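PDB 3PSH: molybdate-binding protein MolA from Haemophilus influenzae, which binds molybdate and tungstate in the periplasm, but not sulfate or phosphate, as the solute-binding protein of the low-affinity molybdate ABC importer MolBCA. Local coordinates for residues G53-P61 with Y315-D326; P283-W292 with V305-Y315. All coordinates share one frame; numbering follows the deposited sequence.

Interaction 1 (G53-P61 with Y315-D326)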
loop_
_atom_site.group_PDB
_atom_site.type_symbol
_atom_site.label_atom_id
_atom_site.label_comp_id
_atom_site.label_asym_id
_atom_site.label_seq_id
_atom_site.Cartn_x
_atom_site.Cartn_y
_atom_site.Cartn_z
ATOM N N GLY A 53 5.023 6.926 -6.879
ATOM C CA GLY A 53 4.783 8.291 -7.149
ATOM C C GLY A 53 6.014 9.126 -7.458
ATOM O O GLY A 53 7.053 8.946 -6.891
ATOM N N LYS A 54 5.847 10.152 -8.285
ATOM C CA LYS A 54 7.021 10.900 -8.704
ATOM C C LYS A 54 7.713 11.620 -7.545
ATOM O O LYS A 54 8.927 12.006 -7.678
ATOM C CB LYS A 54 6.644 11.879 -9.852
ATOM C CG LYS A 54 6.059 13.202 -9.294
ATOM C CD LYS A 54 5.446 14.071 -10.412
ATOM C CE LYS A 54 4.664 15.204 -9.791
ATOM N NZ LYS A 54 5.596 16.089 -8.965
ATOM N N ASN A 55 7.050 11.880 -6.403
ATOM C CA ASN A 55 7.706 12.632 -5.344
ATOM C C ASN A 55 8.367 11.718 -4.290
ATOM O O ASN A 55 8.995 12.237 -3.341
ATOM C CB ASN A 55 6.749 13.599 -4.650
ATOM C CG ASN A 55 6.147 14.604 -5.653
ATOM O OD1 ASN A 55 6.899 15.236 -6.396
ATOM N ND2 ASN A 55 4.828 14.776 -5.640
ATOM N N TYR A 56 8.193 10.397 -4.481
ATOM C CA TYR A 56 8.780 9.457 -3.486
ATOM C C TYR A 56 10.286 9.688 -3.282
ATOM O O TYR A 56 10.825 9.563 -2.181
ATOM C CB TYR A 56 8.569 7.985 -3.866
ATOM C CG TYR A 56 8.783 7.159 -2.618
ATOM C CD1 TYR A 56 7.698 7.037 -1.705
ATOM C CD2 TYR A 56 9.953 6.439 -2.384
ATOM C CE1 TYR A 56 7.776 6.309 -0.484
ATOM C CE2 TYR A 56 10.085 5.741 -1.218
ATOM C CZ TYR A 56 9.005 5.629 -0.257
ATOM O OH TYR A 56 9.235 4.847 0.835
ATOM N N VAL A 57 10.958 10.050 -4.376
ATOM C CA VAL A 57 12.428 10.186 -4.423
ATOM C C VAL A 57 12.792 11.326 -3.437
ATOM O O VAL A 57 13.921 11.368 -2.885
ATOM C CB VAL A 57 12.863 10.459 -5.912
ATOM C CG1 VAL A 57 12.443 11.895 -6.299
ATOM C CG2 VAL A 57 14.387 10.208 -6.150
ATOM N N ARG A 58 11.858 12.208 -3.109
ATOM C CA ARG A 58 12.162 13.201 -2.122
ATOM C C ARG A 58 12.485 12.606 -0.732
ATOM O O ARG A 58 13.273 13.188 0.071
ATOM C CB ARG A 58 11.061 14.253 -1.968
ATOM C CG ARG A 58 11.498 15.385 -1.008
ATOM C CD ARG A 58 10.395 16.431 -0.825
ATOM N NE ARG A 58 9.371 15.852 0.054
ATOM C CZ ARG A 58 9.452 15.949 1.388
ATOM N NH1 ARG A 58 10.488 16.538 1.976
ATOM N NH2 ARG A 58 8.550 15.401 2.144
ATOM N N LEU A 59 11.802 11.524 -0.379
ATOM C CA LEU A 59 11.873 10.904 0.938
ATOM C C LEU A 59 13.053 9.904 0.940
ATOM O O LEU A 59 13.599 9.554 1.997
ATOM C CB LEU A 59 10.585 10.093 1.188
ATOM C CG LEU A 59 9.253 10.951 1.119
ATOM C CD1 LEU A 59 7.958 9.988 1.091
ATOM C CD2 LEU A 59 9.112 12.016 2.186
ATOM N N ALA A 60 13.400 9.406 -0.229
ATOM C CA ALA A 60 14.502 8.445 -0.335
ATOM C C ALA A 60 15.395 8.765 -1.559
ATOM O O ALA A 60 15.261 8.051 -2.582
ATOM C CB ALA A 60 13.916 7.025 -0.336
ATOM N N PRO A 61 16.200 9.890 -1.476
ATOM C CA PRO A 61 16.931 10.273 -2.728
ATOM C C PRO A 61 17.875 9.211 -3.177
ATOM O O PRO A 61 18.279 9.172 -4.342
ATOM C CB PRO A 61 17.786 11.475 -2.294
ATOM C CG PRO A 61 17.364 11.886 -0.983
ATOM C CD PRO A 61 16.182 11.032 -0.535
ATOM N N TYR A 315 6.337 11.604 10.030
ATOM C CA TYR A 315 7.329 11.805 8.961
ATOM C C TYR A 315 8.707 11.999 9.601
ATOM O O TYR A 315 9.654 11.397 9.119
ATOM C CB TYR A 315 6.982 12.928 7.996
ATOM C CG TYR A 315 6.180 12.461 6.822
ATOM C CD1 TYR A 315 4.902 11.881 6.960
ATOM C CD2 TYR A 315 6.687 12.571 5.510
ATOM C CE1 TYR A 315 4.182 11.457 5.766
ATOM C CE2 TYR A 315 5.964 12.223 4.346
ATOM C CZ TYR A 315 4.672 11.614 4.502
ATOM O OH TYR A 315 4.049 11.219 3.327
ATOM N N GLN A 316 8.800 12.706 10.719
ATOM C CA GLN A 316 10.156 12.976 11.247
ATOM C C GLN A 316 10.728 11.649 11.788
ATOM O O GLN A 316 11.950 11.396 11.608
ATOM C CB GLN A 316 10.059 14.037 12.371
ATOM C CG GLN A 316 9.624 15.418 11.822
ATOM C CD GLN A 316 10.727 16.158 11.082
ATOM O OE1 GLN A 316 11.871 15.738 11.055
ATOM N NE2 GLN A 316 10.342 17.255 10.383
ATOM N N LYS A 317 9.835 10.785 12.338
ATOM C CA LYS A 317 10.249 9.491 12.908
ATOM C C LYS A 317 10.640 8.437 11.860
ATOM O O LYS A 317 11.797 7.911 11.882
ATOM C CB LYS A 317 9.232 8.925 13.904
ATOM C CG LYS A 317 9.513 7.500 14.288
ATOM C CD LYS A 317 10.514 7.407 15.444
ATOM C CE LYS A 317 10.821 5.925 15.739
ATOM N NZ LYS A 317 12.112 5.984 16.660
ATOM N N PHE A 318 9.789 8.282 10.807
ATOM C CA PHE A 318 9.940 7.135 9.887
ATOM C C PHE A 318 10.540 7.544 8.573
ATOM O O PHE A 318 11.143 6.676 7.891
ATOM C CB PHE A 318 8.538 6.453 9.730
ATOM C CG PHE A 318 8.105 5.799 11.056
ATOM C CD1 PHE A 318 8.876 4.793 11.613
ATOM C CD2 PHE A 318 6.996 6.259 11.785
ATOM C CE1 PHE A 318 8.568 4.233 12.845
ATOM C CE2 PHE A 318 6.654 5.691 13.018
ATOM C CZ PHE A 318 7.406 4.644 13.562
ATOM N N TYR A 319 10.323 8.801 8.147
ATOM C CA TYR A 319 10.973 9.229 6.899
ATOM C C TYR A 319 12.133 10.166 7.114
ATOM O O TYR A 319 12.743 10.543 6.150
ATOM C CB TYR A 319 9.969 9.898 5.936
ATOM C CG TYR A 319 8.911 8.958 5.358
ATOM C CD1 TYR A 319 9.279 7.920 4.461
ATOM C CD2 TYR A 319 7.538 9.123 5.696
ATOM C CE1 TYR A 319 8.311 7.070 3.868
ATOM C CE2 TYR A 319 6.546 8.301 5.043
ATOM C CZ TYR A 319 6.946 7.253 4.218
ATOM O OH TYR A 319 6.011 6.504 3.577
ATOM N N ARG A 320 12.412 10.525 8.365
ATOM C CA ARG A 320 13.565 11.379 8.788
ATOM C C ARG A 320 13.537 12.761 8.048
ATOM O O ARG A 320 14.591 13.437 7.747
ATOM C CB ARG A 320 14.894 10.588 8.547
ATOM C CG ARG A 320 14.936 9.244 9.166
ATOM C CD ARG A 320 16.100 8.392 8.549
ATOM N NE ARG A 320 15.654 7.961 7.203
ATOM C CZ ARG A 320 14.793 6.944 6.930
ATOM N NH1 ARG A 320 14.132 6.293 7.868
ATOM N NH2 ARG A 320 14.509 6.692 5.664
ATOM N N THR A 321 12.323 13.191 7.730
ATOM C CA THR A 321 12.119 14.493 7.110
ATOM C C THR A 321 10.697 15.009 7.426
ATOM O O THR A 321 9.914 14.285 8.042
ATOM C CB THR A 321 12.376 14.492 5.577
ATOM O OG1 THR A 321 12.462 15.870 5.171
ATOM C CG2 THR A 321 11.325 13.757 4.776
ATOM N N SER A 322 10.435 16.262 7.121
ATOM C CA SER A 322 9.038 16.749 7.182
ATOM C C SER A 322 8.158 16.298 6.012
ATOM O O SER A 322 8.661 15.908 4.933
ATOM C CB SER A 322 9.011 18.279 7.310
ATOM O OG SER A 322 9.533 18.809 6.129
ATOM N N TYR A 323 6.828 16.367 6.220
ATOM C CA TYR A 323 5.872 16.258 5.102
ATOM C C TYR A 323 5.788 17.540 4.289
ATOM O O TYR A 323 5.775 18.685 4.834
ATOM C CB TYR A 323 4.470 15.818 5.637
ATOM C CG TYR A 323 3.353 15.934 4.629
ATOM C CD1 TYR A 323 3.170 14.974 3.526
ATOM C CD2 TYR A 323 2.403 16.922 4.785
ATOM C CE1 TYR A 323 2.076 15.091 2.625
ATOM C CE2 TYR A 323 1.310 17.038 3.861
ATOM C CZ TYR A 323 1.097 16.125 2.865
ATOM O OH TYR A 323 0.073 16.312 1.942
ATOM N N LYS A 324 5.740 17.352 2.978
ATOM C CA LYS A 324 5.617 18.402 2.011
ATOM C C LYS A 324 4.382 18.163 1.159
ATOM O O LYS A 324 4.389 17.241 0.361
ATOM C CB LYS A 324 6.892 18.432 1.102
ATOM C CG LYS A 324 7.007 19.681 0.245
ATOM C CD LYS A 324 8.413 19.794 -0.349
ATOM C CE LYS A 324 8.652 21.121 -1.067
ATOM N NZ LYS A 324 8.306 20.896 -2.512
ATOM N N PRO A 325 3.345 19.027 1.295
ATOM C CA PRO A 325 2.125 18.897 0.481
ATOM C C PRO A 325 2.438 19.165 -0.954
ATOM O O PRO A 325 3.334 19.979 -1.287
ATOM C CB PRO A 325 1.169 19.971 1.037
ATOM C CG PRO A 325 1.957 20.805 2.022
ATOM C CD PRO A 325 3.322 20.164 2.227
ATOM N N ASP A 326 1.753 18.449 -1.818
ATOM C CA ASP A 326 1.776 18.800 -3.188
ATOM C C ASP A 326 0.472 19.527 -3.598
ATOM O O ASP A 326 0.405 19.878 -4.773
ATOM C CB ASP A 326 2.055 17.576 -4.027
ATOM C CG ASP A 326 0.957 16.500 -3.867
ATOM O OD1 ASP A 326 -0.009 16.769 -3.140
ATOM O OD2 ASP A 326 1.057 15.435 -4.491
HETATM O O HOH W 1 5.975 14.879 1.250
HETATM O O HOH W 2 14.359 11.234 4.116
HETATM O O HOH W 3 15.424 7.564 3.134
#
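Arg58 NH2 donates to Ser322 O at 2.8 Å along a nearly straight path (171°); NH2 lies in the plane of the carbonyl, and Ser322 O lies close to the guanidinium plane, at its edge. The same nitrogen gives a second bond to a water (2.8 Å) that also accepts from Lys324 N, so a single end of the arginine ties down two backbone positions of the tail. Its chain runs out extended and then turns at chi3 (75°), which lays one face of the flat group against Lys324 CB, 3.6 Å from Arg58 CZ. Arginine suits the place because it offers a flat face on which aliphatic carbon can pack, and N-H groups directed outward in its plane.

Leu59 fills the inner side. Its CD1 sits over the face of the Tyr319 ring, a CH-pi contact 4.1 Å from the centroid, while CD2 reaches the edge of Tyr315, 3.8 Å from CE2, and touches Thr321 CG2. The branched leucine can thus serve two rings at once. Leu59 O accepts from two waters; one also donates to Tyr319 O, the other accepts from Arg320 NH2.

Tyr56 and Tyr319 both direct their hydroxyls to Asn30 of helix 26-34, whose Val33 touches both side chains. The loop 53-61, which follows helix 48-52, is thereby joined to the end of helix 307-319 and the C-terminal tail.

Interaction 2 (P283-W292 with V305-Y315)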
loop_
_atom_site.group_PDB
_atom_site.type_symbol
_atom_site.label_atom_id
_atom_site.label_comp_id
_atom_site.label_asym_id
_atom_site.label_seq_id
_atom_site.Cartn_x
_atom_site.Cartn_y
_atom_site.Cartn_z
ATOM N N PRO A 283 1.739 1.252 6.584
ATOM C CA PRO A 283 1.547 1.713 7.942
ATOM C C PRO A 283 1.086 3.146 7.989
ATOM O O PRO A 283 0.277 3.470 8.880
ATOM C CB PRO A 283 2.948 1.591 8.589
ATOM C CG PRO A 283 3.969 1.384 7.348
ATOM C CD PRO A 283 3.118 0.740 6.282
ATOM N N GLU A 284 1.625 4.011 7.135
ATOM C CA GLU A 284 1.162 5.433 7.136
ATOM C C GLU A 284 -0.245 5.618 6.673
ATOM O O GLU A 284 -0.880 6.628 7.031
ATOM C CB GLU A 284 2.111 6.358 6.315
ATOM C CG GLU A 284 2.129 6.116 4.789
ATOM C CD GLU A 284 2.965 4.959 4.259
ATOM O OE1 GLU A 284 3.347 4.067 5.057
ATOM O OE2 GLU A 284 3.231 4.965 3.029
ATOM N N ALA A 285 -0.712 4.695 5.845
ATOM C CA ALA A 285 -2.127 4.760 5.329
ATOM C C ALA A 285 -3.066 4.515 6.473
ATOM O O ALA A 285 -4.057 5.237 6.552
ATOM C CB ALA A 285 -2.334 3.763 4.273
ATOM N N LEU A 286 -2.780 3.524 7.338
ATOM C CA LEU A 286 -3.620 3.345 8.598
ATOM C C LEU A 286 -3.515 4.549 9.498
ATOM O O LEU A 286 -4.525 5.237 9.817
ATOM C CB LEU A 286 -3.195 2.065 9.402
ATOM C CG LEU A 286 -3.785 0.838 8.655
ATOM C CD1 LEU A 286 -3.221 0.415 7.245
ATOM C CD2 LEU A 286 -3.691 -0.393 9.624
ATOM N N ALA A 287 -2.269 4.878 9.883
ATOM C CA ALA A 287 -2.058 5.810 10.966
ATOM C C ALA A 287 -2.581 7.247 10.589
ATOM O O ALA A 287 -3.315 7.946 11.364
ATOM C CB ALA A 287 -0.616 5.806 11.327
ATOM N N LEU A 288 -2.185 7.691 9.406
ATOM C CA LEU A 288 -2.485 9.020 8.963
ATOM C C LEU A 288 -3.636 9.048 7.910
ATOM O O LEU A 288 -4.497 9.965 7.884
ATOM C CB LEU A 288 -1.160 9.650 8.378
ATOM C CG LEU A 288 0.081 9.544 9.288
ATOM C CD1 LEU A 288 1.317 10.133 8.528
ATOM C CD2 LEU A 288 -0.120 10.327 10.605
ATOM N N GLY A 289 -3.579 8.136 6.948
ATOM C CA GLY A 289 -4.499 8.181 5.869
ATOM C C GLY A 289 -5.953 8.040 6.346
ATOM O O GLY A 289 -6.806 8.754 5.832
ATOM N N GLU A 290 -6.251 7.043 7.179
ATOM C CA GLU A 290 -7.637 6.839 7.609
ATOM C C GLU A 290 -8.131 8.041 8.426
ATOM O O GLU A 290 -9.284 8.457 8.307
ATOM C CB GLU A 290 -7.750 5.591 8.468
ATOM C CG GLU A 290 -7.508 4.360 7.588
ATOM C CD GLU A 290 -7.599 3.027 8.370
ATOM O OE1 GLU A 290 -7.837 3.005 9.601
ATOM O OE2 GLU A 290 -7.302 1.944 7.700
ATOM N N VAL A 291 -7.223 8.676 9.151
ATOM C CA VAL A 291 -7.599 9.888 9.963
ATOM C C VAL A 291 -7.871 11.039 8.939
ATOM O O VAL A 291 -8.915 11.736 9.049
ATOM C CB VAL A 291 -6.526 10.288 11.012
ATOM C CG1 VAL A 291 -6.958 11.564 11.759
ATOM C CG2 VAL A 291 -6.273 9.104 12.016
ATOM N N TRP A 292 -6.993 11.244 7.921
ATOM C CA TRP A 292 -7.356 12.224 6.878
ATOM C C TRP A 292 -8.726 12.021 6.259
ATOM O O TRP A 292 -9.527 13.018 6.139
ATOM C CB TRP A 292 -6.284 12.243 5.786
ATOM C CG TRP A 292 -6.609 13.287 4.707
ATOM C CD1 TRP A 292 -6.185 14.574 4.689
ATOM C CD2 TRP A 292 -7.285 13.062 3.474
ATOM N NE1 TRP A 292 -6.626 15.219 3.558
ATOM C CE2 TRP A 292 -7.320 14.313 2.779
ATOM C CE3 TRP A 292 -7.956 11.928 2.903
ATOM C CZ2 TRP A 292 -7.994 14.445 1.528
ATOM C CZ3 TRP A 292 -8.664 12.078 1.645
ATOM C CH2 TRP A 292 -8.638 13.341 0.981
ATOM N N VAL A 305 -8.604 16.937 16.518
ATOM C CA VAL A 305 -7.508 16.025 16.036
ATOM C C VAL A 305 -6.591 16.827 15.144
ATOM O O VAL A 305 -6.963 17.201 14.033
ATOM C CB VAL A 305 -8.114 14.831 15.275
ATOM C CG1 VAL A 305 -7.020 13.978 14.677
ATOM C CG2 VAL A 305 -8.940 13.998 16.298
ATOM N N ASP A 306 -5.386 17.104 15.649
ATOM C CA ASP A 306 -4.399 17.950 14.956
ATOM C C ASP A 306 -3.661 17.051 13.926
ATOM O O ASP A 306 -2.652 16.412 14.253
ATOM C CB ASP A 306 -3.388 18.553 15.924
ATOM C CG ASP A 306 -2.366 19.463 15.219
ATOM O OD1 ASP A 306 -2.250 19.513 13.934
ATOM O OD2 ASP A 306 -1.706 20.220 15.977
ATOM N N LEU A 307 -4.271 16.817 12.792
ATOM C CA LEU A 307 -3.630 15.860 11.821
ATOM C C LEU A 307 -2.262 16.378 11.330
ATOM O O LEU A 307 -1.335 15.594 11.046
ATOM C CB LEU A 307 -4.601 15.614 10.635
ATOM C CG LEU A 307 -4.034 14.628 9.593
ATOM C CD1 LEU A 307 -3.687 13.332 10.243
ATOM C CD2 LEU A 307 -4.986 14.341 8.544
ATOM N N ASP A 308 -2.108 17.689 11.185
ATOM C CA ASP A 308 -0.815 18.228 10.686
ATOM C C ASP A 308 0.304 17.752 11.590
ATOM O O ASP A 308 1.444 17.412 11.117
ATOM C CB ASP A 308 -0.830 19.778 10.677
ATOM C CG ASP A 308 -1.649 20.331 9.550
ATOM O OD1 ASP A 308 -1.938 19.605 8.565
ATOM O OD2 ASP A 308 -2.098 21.493 9.688
ATOM N N LYS A 309 0.069 17.775 12.910
ATOM C CA LYS A 309 1.119 17.396 13.914
ATOM C C LYS A 309 1.316 15.891 13.871
ATOM O O LYS A 309 2.446 15.361 14.053
ATOM C CB LYS A 309 0.724 17.874 15.337
ATOM C CG LYS A 309 1.559 17.434 16.527
ATOM C CD LYS A 309 1.214 18.301 17.800
ATOM C CE LYS A 309 2.088 17.907 19.032
ATOM N NZ LYS A 309 2.203 16.413 19.198
ATOM N N MET A 310 0.196 15.178 13.691
ATOM C CA MET A 310 0.274 13.736 13.690
ATOM C C MET A 310 1.197 13.407 12.507
ATOM O O MET A 310 2.093 12.523 12.613
ATOM C CB MET A 310 -1.099 13.094 13.522
ATOM C CG MET A 310 -1.811 12.930 14.833
ATOM S SD MET A 310 -3.431 12.156 14.340
ATOM C CE MET A 310 -4.154 12.018 16.017
ATOM N N VAL A 311 0.971 14.069 11.373
ATOM C CA VAL A 311 1.739 13.747 10.137
ATOM C C VAL A 311 3.210 14.128 10.252
ATOM O O VAL A 311 4.139 13.335 9.876
ATOM C CB VAL A 311 1.104 14.462 8.914
ATOM C CG1 VAL A 311 2.055 14.330 7.661
ATOM C CG2 VAL A 311 -0.296 13.961 8.577
ATOM N N ASN A 312 3.425 15.307 10.831
ATOM C CA ASN A 312 4.810 15.745 11.079
ATOM C C ASN A 312 5.607 14.792 11.985
ATOM O O ASN A 312 6.755 14.405 11.609
ATOM C CB ASN A 312 4.893 17.118 11.703
ATOM C CG ASN A 312 6.356 17.584 11.821
ATOM O OD1 ASN A 312 7.038 17.733 10.782
ATOM N ND2 ASN A 312 6.862 17.755 13.065
ATOM N N ASP A 313 5.014 14.398 13.122
ATOM C CA ASP A 313 5.681 13.539 14.091
ATOM C C ASP A 313 6.072 12.164 13.402
ATOM O O ASP A 313 7.155 11.612 13.598
ATOM C CB ASP A 313 4.766 13.231 15.299
ATOM C CG ASP A 313 4.560 14.449 16.206
ATOM O OD1 ASP A 313 5.381 15.380 16.074
ATOM O OD2 ASP A 313 3.514 14.429 16.937
ATOM N N TYR A 314 5.120 11.672 12.593
ATOM C CA TYR A 314 5.260 10.416 11.886
ATOM C C TYR A 314 6.375 10.541 10.815
ATOM O O TYR A 314 7.259 9.615 10.727
ATOM C CB TYR A 314 3.913 10.015 11.208
ATOM C CG TYR A 314 3.913 8.569 10.557
ATOM C CD1 TYR A 314 3.269 7.552 11.178
ATOM C CD2 TYR A 314 4.664 8.324 9.432
ATOM C CE1 TYR A 314 3.295 6.197 10.618
ATOM C CE2 TYR A 314 4.663 7.091 8.810
ATOM C CZ TYR A 314 4.007 5.978 9.439
ATOM O OH TYR A 314 4.059 4.676 8.903
ATOM N N TYR A 315 6.337 11.604 10.030
ATOM C CA TYR A 315 7.329 11.805 8.961
ATOM C C TYR A 315 8.707 11.999 9.601
ATOM O O TYR A 315 9.654 11.397 9.119
ATOM C CB TYR A 315 6.982 12.928 7.996
ATOM C CG TYR A 315 6.180 12.461 6.822
ATOM C CD1 TYR A 315 4.902 11.881 6.960
ATOM C CD2 TYR A 315 6.687 12.571 5.510
ATOM C CE1 TYR A 315 4.182 11.457 5.766
ATOM C CE2 TYR A 315 5.964 12.223 4.346
ATOM C CZ TYR A 315 4.672 11.614 4.502
ATOM O OH TYR A 315 4.049 11.219 3.327
#
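Tyr314 reaches from helix 307-319 into a hole on helix 283-297 formed by Leu288, Ala287, Glu284 and Pro283. With CG anti to the backbone N (chi1 -173°), the ring points across the interface. CB lies 3.7 Å from Leu288 CD1, and CG 3.6 Å from the same methyl. Farther out, CE1 meets Ala287 CB, whose small size leaves room for the ring, and CE2 approaches Glu284 CB at 3.6 Å. CZ lies 3.7 Å from both Glu284 CA and CB. The hydroxyl ends against Pro283 CB (3.3 Å) and is hydrogen-bonded to OE1 of Gln34, whose NE2 is bonded to Glu284 OE1; Glu284 OE2 pairs with Lys276.

Leu288 answers as a knob from the other helix, set among Met310, Val311, Tyr314 and Tyr315, with CD2 against the Met310 backbone. Toward the start of helix 307-319, Leu307 spreads its two methyls: CD1 meets Val291 CG1, and CD2 packs against Trp292 CA at 3.6 Å. Val291 CG1 also touches Val305 CG1 (3.8 Å).

The axes of the two short segments approach to 10.1 Å, their N-to-C directions 167° apart: an antiparallel helix pair with reciprocal knobs-into-holes packing, formed by the protein's two C-terminal helices.

How the interactions relate
Helix 307-319 serves both contacts, and Tyr315 belongs to each: it meets the two leucines through different edge carbons, CE2 in interaction 1 and CE1 in interaction 2, while its hydroxyl bonds to Glu273. The centres are 13 Å apart. Further touches join them, with Tyr323 CB 3.5 Å from Val311 CG1. Asn30, which takes both hydroxyls of interaction 1 on OD1, is bonded through ND2 to Glu284 OE2 of interaction 2. Along the chain, interaction 2 is nested within the loop that interaction 1 closes. Neither contact supplies a molybdate ligand, but both lie near the site: side chain to side chain, Tyr56 is about 8 Å from the molybdate-binding His26 and Arg243, and Pro283 about 8 Å from Gln27.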